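Local atomic coordinates of rubisco operon transcriptional regulator (Synechocystis sp., PDB entry 5Y2W), a protein that probably represses carbon-acquisition genes as a LysR-type regulator, with a regulatory domain that binds 2-phosphoglycolate, probably as a metabolic signal. Residues L80-H92 with I150-L164. Sequence-based numbering, arbitrary orientation.
Sequences LDNPLVVIARRDH and IAGGMGISVLSQHTL. With PGA (2-phosphoglycolic acid), chain B.
Strands 84-89 and 157-160 pair antiparallel in one of the two subdomains of this LysR-type regulatory domain, which has the periplasmic-binding-protein fold, and the contact continues past the strand ends to the ligand cleft between the two subdomains. Val-85 with Leu-159 and Ile-87 with Ser-157 are the hydrogen-bonded pairs; beyond them Gln-161 N donates to Pro-83 O (2.9 Å) in an almost straight bond of 174°.

At the cleft, Asn-82 OD1 accepts a very short bond from Ser-160 OG (2.5 Å), while its ND2 donates to O1 of 2-phosphoglycolate (2.7 Å). With CG anti to the backbone N (chi1 -178°), the amide of Asn-82 reaches between Ser-160 and the ligand; Ser-160 on OD1, and Ser-66 OG with the ligand on ND2, probably fix how it is turned. Ser-160 OG also accepts from His-162 N, forming an ST turn. The His-162 ring sends NE2 in its own plane to a lone pair of Asp-81 O (2.8 Å).

On one face Ile-87 CD1 packs across Leu-159 CB (3.7 Å) and meets Leu-164 CD2 tip to tip; on the other, Val-86 CG2 touches Val-158 CG2. At the far end Arg-89 NH1 reaches Ala-151 O (2.9 Å), near the Schellman motif closing helix 143-151, while NE and NH2 grip Asp-91 side-on.

Strand 81-89 lies between 157-160 and 173-176, helix 143-151 packs against Ser-157 and Leu-159, and Trp-187 of strand 186-192, in the other sheet, stacks on His-162.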
ATOM      1  N   LEU A  80      -0.453  -8.597 -19.020  1.00 41.43           N
ATOM      2  CA  LEU A  80       0.828  -7.935 -18.709  1.00 40.03           C
ATOM      3  C   LEU A  80       1.680  -8.866 -17.889  1.00 35.06           C
ATOM      4  O   LEU A  80       1.207  -9.520 -17.007  1.00 39.28           O
ATOM      5  CB  LEU A  80       0.579  -6.577 -17.950  1.00 43.20           C
ATOM      6  CG  LEU A  80       1.704  -5.540 -18.010  1.00 41.65           C
ATOM      7  CD1 LEU A  80       2.131  -5.177 -19.426  1.00 46.49           C
ATOM      8  CD2 LEU A  80       1.307  -4.285 -17.283  1.00 47.38           C
ATOM      9  N   ASP A  81       2.950  -8.931 -18.192  1.00 33.79           N
ATOM     10  CA  ASP A  81       3.872  -9.717 -17.400  1.00 39.85           C
ATOM     11  C   ASP A  81       4.054  -9.082 -16.034  1.00 38.11           C
ATOM     12  O   ASP A  81       3.968  -7.872 -15.893  1.00 37.88           O
ATOM     13  CB  ASP A  81       5.240  -9.749 -18.061  1.00 45.07           C
ATOM     14  CG  ASP A  81       5.229 -10.533 -19.352  1.00 50.40           C
ATOM     15  OD1 ASP A  81       4.204 -11.188 -19.628  1.00 48.60           O
ATOM     16  OD2 ASP A  81       6.249 -10.507 -20.071  1.00 61.20           O
ATOM     17  N   ASN A  82       4.328  -9.930 -15.057  1.00 35.09           N
ATOM     18  CA  ASN A  82       4.558  -9.493 -13.714  1.00 37.69           C
ATOM     19  C   ASN A  82       5.808 -10.185 -13.175  1.00 34.60           C
ATOM     20  O   ASN A  82       5.741 -11.053 -12.304  1.00 36.94           O
ATOM     21  CB  ASN A  82       3.345  -9.840 -12.878  1.00 37.51           C
ATOM     22  CG  ASN A  82       3.494  -9.366 -11.444  1.00 37.75           C
ATOM     23  OD1 ASN A  82       4.199  -8.359 -11.150  1.00 35.41           O
ATOM     24  ND2 ASN A  82       2.862 -10.089 -10.544  1.00 30.68           N
ATOM     25  N   PRO A  83       6.954  -9.807 -13.699  1.00 33.64           N
ATOM     26  CA  PRO A  83       8.155 -10.472 -13.217  1.00 39.44           C
ATOM     27  C   PRO A  83       8.512 -10.055 -11.771  1.00 35.91           C
ATOM     28  O   PRO A  83       8.537  -8.853 -11.461  1.00 35.48           O
ATOM     29  CB  PRO A  83       9.219  -9.998 -14.172  1.00 35.68           C
ATOM     30  CG  PRO A  83       8.785  -8.660 -14.590  1.00 35.31           C
ATOM     31  CD  PRO A  83       7.269  -8.640 -14.519  1.00 36.38           C
ATOM     32  N   LEU A  84       8.746 -11.060 -10.921  1.00 34.35           N
ATOM     33  CA  LEU A  84       9.217 -10.860  -9.553  1.00 37.71           C
ATOM     34  C   LEU A  84      10.750 -10.922  -9.501  1.00 36.85           C
ATOM     35  O   LEU A  84      11.372 -11.860 -10.016  1.00 36.96           O
ATOM     36  CB  LEU A  84       8.681 -11.958  -8.673  1.00 36.17           C
ATOM     37  CG  LEU A  84       7.176 -12.200  -8.654  1.00 36.63           C
ATOM     38  CD1 LEU A  84       6.847 -13.161  -7.511  1.00 37.68           C
ATOM     39  CD2 LEU A  84       6.338 -10.948  -8.500  1.00 33.51           C
ATOM     40  N   VAL A  85      11.374  -9.928  -8.914  1.00 37.35           N
ATOM     41  CA  VAL A  85      12.826  -9.870  -8.956  1.00 36.28           C
ATOM     42  C   VAL A  85      13.410  -9.708  -7.561  1.00 40.57           C
ATOM     43  O   VAL A  85      12.729  -9.248  -6.635  1.00 34.46           O
ATOM     44  CB  VAL A  85      13.315  -8.706  -9.864  1.00 37.68           C
ATOM     45  CG1 VAL A  85      12.985  -8.952 -11.328  1.00 36.21           C
ATOM     46  CG2 VAL A  85      12.733  -7.358  -9.419  1.00 38.22           C
ATOM     47  N   VAL A  86      14.705 -10.035  -7.459  1.00 39.77           N
ATOM     48  CA  VAL A  86      15.469  -9.813  -6.248  1.00 41.82           C
ATOM     49  C   VAL A  86      15.943  -8.357  -6.124  1.00 41.13           C
ATOM     50  O   VAL A  86      16.649  -7.838  -6.973  1.00 40.70           O
ATOM     51  CB  VAL A  86      16.657 -10.797  -6.133  1.00 42.24           C
ATOM     52  CG1 VAL A  86      17.433 -10.549  -4.858  1.00 40.41           C
ATOM     53  CG2 VAL A  86      16.151 -12.243  -6.132  1.00 39.93           C
ATOM     54  N   ILE A  87      15.562  -7.724  -5.021  1.00 36.74           N
ATOM     55  CA  ILE A  87      15.908  -6.368  -4.777  1.00 39.80           C
ATOM     56  C   ILE A  87      16.791  -6.277  -3.565  1.00 38.93           C
ATOM     57  O   ILE A  87      16.543  -6.924  -2.541  1.00 36.90           O
ATOM     58  CB  ILE A  87      14.654  -5.533  -4.553  1.00 42.55           C
ATOM     59  CG1 ILE A  87      13.783  -5.595  -5.828  1.00 43.31           C
ATOM     60  CG2 ILE A  87      15.043  -4.076  -4.238  1.00 45.08           C
ATOM     61  CD1 ILE A  87      12.359  -5.200  -5.587  1.00 43.18           C
ATOM     62  N   ALA A  88      17.820  -5.460  -3.693  1.00 41.17           N
ATOM     63  CA  ALA A  88      18.702  -5.187  -2.580  1.00 41.49           C
ATOM     64  C   ALA A  88      19.043  -3.705  -2.548  1.00 43.19           C
ATOM     65  O   ALA A  88      18.593  -2.911  -3.391  1.00 41.36           O
ATOM     66  CB  ALA A  88      19.972  -6.010  -2.692  1.00 41.15           C
ATOM     67  N   ARG A  89      19.826  -3.324  -1.552  1.00 37.71           N
ATOM     68  CA  ARG A  89      20.339  -1.998  -1.586  1.00 39.57           C
ATOM     69  C   ARG A  89      21.588  -2.010  -2.400  1.00 38.33           C
ATOM     70  O   ARG A  89      22.259  -3.032  -2.497  1.00 35.81           O
ATOM     71  CB  ARG A  89      20.571  -1.477  -0.195  1.00 41.69           C
ATOM     72  CG  ARG A  89      20.779   0.040  -0.206  1.00 43.22           C
ATOM     73  CD  ARG A  89      20.679   0.579   1.185  1.00 42.40           C
ATOM     74  NE  ARG A  89      21.909   0.247   1.928  1.00 47.22           N
ATOM     75  CZ  ARG A  89      22.104   0.586   3.197  1.00 44.16           C
ATOM     76  NH1 ARG A  89      21.156   1.256   3.831  1.00 42.48           N
ATOM     77  NH2 ARG A  89      23.228   0.242   3.840  1.00 43.98           N
ATOM     78  N   ARG A  90      21.897  -0.876  -3.001  1.00 43.16           N
ATOM     79  CA  ARG A  90      22.988  -0.756  -3.962  1.00 52.33           C
ATOM     80  C   ARG A  90      24.402  -0.967  -3.353  1.00 47.97           C
ATOM     81  O   ARG A  90      25.337  -1.169  -4.071  1.00 55.20           O
ATOM     82  CB  ARG A  90      22.897   0.624  -4.655  1.00 57.93           C
ATOM     83  CG  ARG A  90      23.159   1.805  -3.717  1.00 74.84           C
ATOM     84  CD  ARG A  90      22.721   3.154  -4.286  1.00 84.47           C
ATOM     85  NE  ARG A  90      23.502   3.561  -5.451  1.00 92.55           N
ATOM     86  CZ  ARG A  90      23.221   4.605  -6.234  1.00105.35           C
ATOM     87  NH1 ARG A  90      24.010   4.872  -7.266  1.00103.14           N
ATOM     88  NH2 ARG A  90      22.159   5.381  -6.001  1.00111.76           N
ATOM     89  N   ASP A  91      24.556  -0.960  -2.034  1.00 46.27           N
ATOM     90  CA  ASP A  91      25.860  -1.244  -1.416  1.00 46.21           C
ATOM     91  C   ASP A  91      25.961  -2.754  -1.150  1.00 49.64           C
ATOM     92  O   ASP A  91      26.948  -3.254  -0.597  1.00 45.86           O
ATOM     93  CB  ASP A  91      26.024  -0.427  -0.115  1.00 44.48           C
ATOM     94  CG  ASP A  91      24.887  -0.678   0.896  1.00 47.07           C
ATOM     95  OD1 ASP A  91      23.772  -1.216   0.564  1.00 41.90           O
ATOM     96  OD2 ASP A  91      25.108  -0.309   2.055  1.00 41.72           O
ATOM     97  N   HIS A  92      24.961  -3.511  -1.560  1.00 44.65           N
ATOM     98  CA  HIS A  92      25.042  -4.926  -1.316  1.00 41.66           C
ATOM     99  C   HIS A  92      26.253  -5.424  -2.083  1.00 38.09           C
ATOM    100  O   HIS A  92      26.488  -4.978  -3.182  1.00 40.39           O
ATOM    101  CB  HIS A  92      23.775  -5.612  -1.771  1.00 39.48           C
ATOM    102  CG  HIS A  92      23.646  -7.012  -1.306  1.00 38.52           C
ATOM    103  ND1 HIS A  92      24.236  -8.064  -1.963  1.00 37.29           N
ATOM    104  CD2 HIS A  92      22.940  -7.553  -0.284  1.00 40.62           C
ATOM    105  CE1 HIS A  92      23.923  -9.197  -1.353  1.00 38.54           C
ATOM    106  NE2 HIS A  92      23.126  -8.914  -0.339  1.00 41.34           N
ATOM    107  N   ILE A 150      14.555  -2.336   2.867  1.00 41.88           N
ATOM    108  CA  ILE A 150      15.725  -2.642   2.104  1.00 41.56           C
ATOM    109  C   ILE A 150      16.580  -1.392   2.061  1.00 43.49           C
ATOM    110  O   ILE A 150      17.780  -1.471   2.222  1.00 39.29           O
ATOM    111  CB  ILE A 150      15.398  -3.032   0.681  1.00 41.39           C
ATOM    112  CG1 ILE A 150      14.641  -4.357   0.653  1.00 41.57           C
ATOM    113  CG2 ILE A 150      16.666  -3.110  -0.175  1.00 43.95           C
ATOM    114  CD1 ILE A 150      13.992  -4.587  -0.691  1.00 35.01           C
ATOM    115  N   ALA A 151      15.958  -0.253   1.779  1.00 41.15           N
ATOM    116  CA  ALA A 151      16.679   0.999   1.739  1.00 41.90           C
ATOM    117  C   ALA A 151      17.338   1.269   3.097  1.00 44.84           C
ATOM    118  O   ALA A 151      18.405   1.831   3.121  1.00 46.39           O
ATOM    119  CB  ALA A 151      15.764   2.135   1.383  1.00 38.95           C
ATOM    120  N   GLY A 152      16.710   0.882   4.213  1.00 45.38           N
ATOM    121  CA  GLY A 152      17.337   1.069   5.543  1.00 46.39           C
ATOM    122  C   GLY A 152      18.286  -0.060   5.931  1.00 50.54           C
ATOM    123  O   GLY A 152      18.606  -0.211   7.115  1.00 46.72           O
ATOM    124  N   GLY A 153      18.676  -0.903   4.963  1.00 48.12           N
ATOM    125  CA  GLY A 153      19.745  -1.871   5.169  1.00 44.92           C
ATOM    126  C   GLY A 153      19.276  -3.110   5.887  1.00 46.77           C
ATOM    127  O   GLY A 153      20.068  -3.856   6.408  1.00 47.09           O
ATOM    128  N   MET A 154      17.983  -3.379   5.910  1.00 44.78           N
ATOM    129  CA  MET A 154      17.480  -4.554   6.625  1.00 42.04           C
ATOM    130  C   MET A 154      17.484  -5.869   5.822  1.00 43.40           C
ATOM    131  O   MET A 154      17.036  -6.916   6.305  1.00 48.63           O
ATOM    132  CB  MET A 154      16.091  -4.245   7.166  1.00 45.58           C
ATOM    133  CG  MET A 154      16.138  -3.241   8.306  1.00 55.28           C
ATOM    134  SD  MET A 154      14.524  -2.485   8.614  1.00 60.25           S
ATOM    135  CE  MET A 154      14.879  -0.811   8.057  1.00 52.46           C
ATOM    136  N   GLY A 155      18.017  -5.836   4.613  1.00 43.69           N
ATOM    137  CA  GLY A 155      18.188  -7.066   3.851  1.00 45.14           C
ATOM    138  C   GLY A 155      17.731  -6.943   2.403  1.00 41.54           C
ATOM    139  O   GLY A 155      17.626  -5.862   1.885  1.00 41.52           O
ATOM    140  N   ILE A 156      17.481  -8.079   1.775  1.00 42.13           N
ATOM    141  CA  ILE A 156      16.980  -8.144   0.406  1.00 39.44           C
ATOM    142  C   ILE A 156      15.609  -8.758   0.486  1.00 38.51           C
ATOM    143  O   ILE A 156      15.206  -9.266   1.527  1.00 38.54           O
ATOM    144  CB  ILE A 156      17.900  -8.997  -0.477  1.00 39.40           C
ATOM    145  CG1 ILE A 156      17.894 -10.433  -0.005  1.00 40.28           C
ATOM    146  CG2 ILE A 156      19.312  -8.478  -0.374  1.00 41.95           C
ATOM    147  CD1 ILE A 156      18.738 -11.328  -0.878  1.00 44.43           C
ATOM    148  N   SER A 157      14.883  -8.628  -0.600  1.00 38.70           N
ATOM    149  CA  SER A 157      13.569  -9.231  -0.759  1.00 38.27           C
ATOM    150  C   SER A 157      13.327  -9.562  -2.239  1.00 38.79           C
ATOM    151  O   SER A 157      14.162  -9.307  -3.085  1.00 36.87           O
ATOM    152  CB  SER A 157      12.477  -8.266  -0.322  1.00 34.80           C
ATOM    153  OG  SER A 157      11.269  -8.983  -0.013  1.00 35.10           O
ATOM    154  N   VAL A 158      12.177 -10.169  -2.530  1.00 40.76           N
ATOM    155  CA  VAL A 158      11.734 -10.393  -3.915  1.00 37.74           C
ATOM    156  C   VAL A 158      10.384  -9.730  -3.978  1.00 38.32           C
ATOM    157  O   VAL A 158       9.530  -9.993  -3.116  1.00 35.66           O
ATOM    158  CB  VAL A 158      11.588 -11.885  -4.230  1.00 39.14           C
ATOM    159  CG1 VAL A 158      10.735 -12.085  -5.486  1.00 43.47           C
ATOM    160  CG2 VAL A 158      12.957 -12.596  -4.336  1.00 36.61           C
ATOM    161  N   LEU A 159      10.225  -8.825  -4.934  1.00 35.35           N
ATOM    162  CA  LEU A 159       8.983  -8.128  -5.130  1.00 39.87           C
ATOM    163  C   LEU A 159       8.722  -8.067  -6.647  1.00 40.61           C
ATOM    164  O   LEU A 159       9.646  -8.212  -7.452  1.00 41.15           O
ATOM    165  CB  LEU A 159       9.113  -6.677  -4.630  1.00 44.77           C
ATOM    166  CG  LEU A 159       9.355  -6.324  -3.158  1.00 44.32           C
ATOM    167  CD1 LEU A 159       9.563  -4.818  -2.967  1.00 44.36           C
ATOM    168  CD2 LEU A 159       8.191  -6.821  -2.372  1.00 42.54           C
ATOM    169  N   SER A 160       7.489  -7.766  -7.017  1.00 39.51           N
ATOM    170  CA  SER A 160       7.159  -7.402  -8.395  1.00 37.03           C
ATOM    171  C   SER A 160       7.974  -6.244  -8.834  1.00 35.53           C
ATOM    172  O   SER A 160       8.053  -5.229  -8.144  1.00 36.49           O
ATOM    173  CB  SER A 160       5.690  -6.991  -8.532  1.00 34.40           C
ATOM    174  OG  SER A 160       5.452  -6.618  -9.868  1.00 33.69           O
ATOM    175  N   GLN A 161       8.540  -6.376 -10.011  1.00 34.80           N
ATOM    176  CA  GLN A 161       9.205  -5.282 -10.670  1.00 35.56           C
ATOM    177  C   GLN A 161       8.332  -4.067 -10.866  1.00 39.54           C
ATOM    178  O   GLN A 161       8.855  -2.968 -10.971  1.00 39.03           O
ATOM    179  CB  GLN A 161       9.651  -5.733 -12.042  1.00 41.10           C
ATOM    180  CG  GLN A 161      10.789  -4.908 -12.605  1.00 48.93           C
ATOM    181  CD  GLN A 161      11.646  -5.717 -13.530  1.00 53.16           C
ATOM    182  OE1 GLN A 161      11.212  -6.725 -14.053  1.00 53.32           O
ATOM    183  NE2 GLN A 161      12.856  -5.281 -13.746  1.00 56.85           N
ATOM    184  N   HIS A 162       6.998  -4.239 -10.902  1.00 40.37           N
ATOM    185  CA  HIS A 162       6.097  -3.078 -11.010  1.00 38.79           C
ATOM    186  C   HIS A 162       6.203  -2.184  -9.793  1.00 41.76           C
ATOM    187  O   HIS A 162       5.786  -1.042  -9.873  1.00 36.84           O
ATOM    188  CB  HIS A 162       4.641  -3.509 -11.173  1.00 40.87           C
ATOM    189  CG  HIS A 162       4.397  -4.285 -12.436  1.00 45.69           C
ATOM    190  ND1 HIS A 162       4.465  -3.703 -13.677  1.00 42.63           N
ATOM    191  CD2 HIS A 162       4.129  -5.594 -12.654  1.00 49.50           C
ATOM    192  CE1 HIS A 162       4.257  -4.616 -14.611  1.00 49.89           C
ATOM    193  NE2 HIS A 162       4.053  -5.775 -14.017  1.00 50.86           N
ATOM    194  N   THR A 163       6.723  -2.688  -8.661  1.00 40.84           N
ATOM    195  CA  THR A 163       6.799  -1.835  -7.444  1.00 38.65           C
ATOM    196  C   THR A 163       7.942  -0.819  -7.554  1.00 42.74           C
ATOM    197  O   THR A 163       7.960   0.184  -6.836  1.00 43.25           O
ATOM    198  CB  THR A 163       7.030  -2.645  -6.153  1.00 40.28           C
ATOM    199  OG1 THR A 163       8.286  -3.300  -6.232  1.00 39.62           O
ATOM    200  CG2 THR A 163       5.906  -3.679  -5.885  1.00 40.72           C
ATOM    201  N   LEU A 164       8.902  -1.102  -8.433  1.00 46.64           N
ATOM    202  CA  LEU A 164      10.046  -0.211  -8.689  1.00 52.84           C
ATOM    203  C   LEU A 164       9.800   0.949  -9.678  1.00 55.25           C
ATOM    204  O   LEU A 164      10.716   1.669  -9.998  1.00 48.86           O
ATOM    205  CB  LEU A 164      11.226  -1.031  -9.209  1.00 46.74           C
ATOM    206  CG  LEU A 164      11.721  -2.176  -8.312  1.00 53.04           C
ATOM    207  CD1 LEU A 164      12.720  -3.024  -9.095  1.00 52.12           C
ATOM    208  CD2 LEU A 164      12.289  -1.634  -6.989  1.00 51.73           C
TER
HETATM  209  P   PGA B 401       0.486 -10.300  -3.423  1.00 38.71           P
HETATM  210  O1P PGA B 401       0.444 -10.325  -5.038  1.00 37.19           O
HETATM  211  O2P PGA B 401       0.014  -8.943  -3.020  1.00 38.65           O
HETATM  212  O3P PGA B 401       1.951 -10.618  -3.083  1.00 35.24           O
HETATM  213  O4P PGA B 401      -0.576 -11.257  -3.024  1.00 32.70           O
HETATM  214  C2  PGA B 401       1.058  -9.412  -5.922  1.00 38.72           C
HETATM  215  C1  PGA B 401       1.725 -10.100  -7.107  1.00 42.33           C
HETATM  216  O1  PGA B 401       2.319  -9.392  -7.979  1.00 36.48           O
HETATM  217  O2  PGA B 401       1.653 -11.345  -7.169  1.00 40.77           O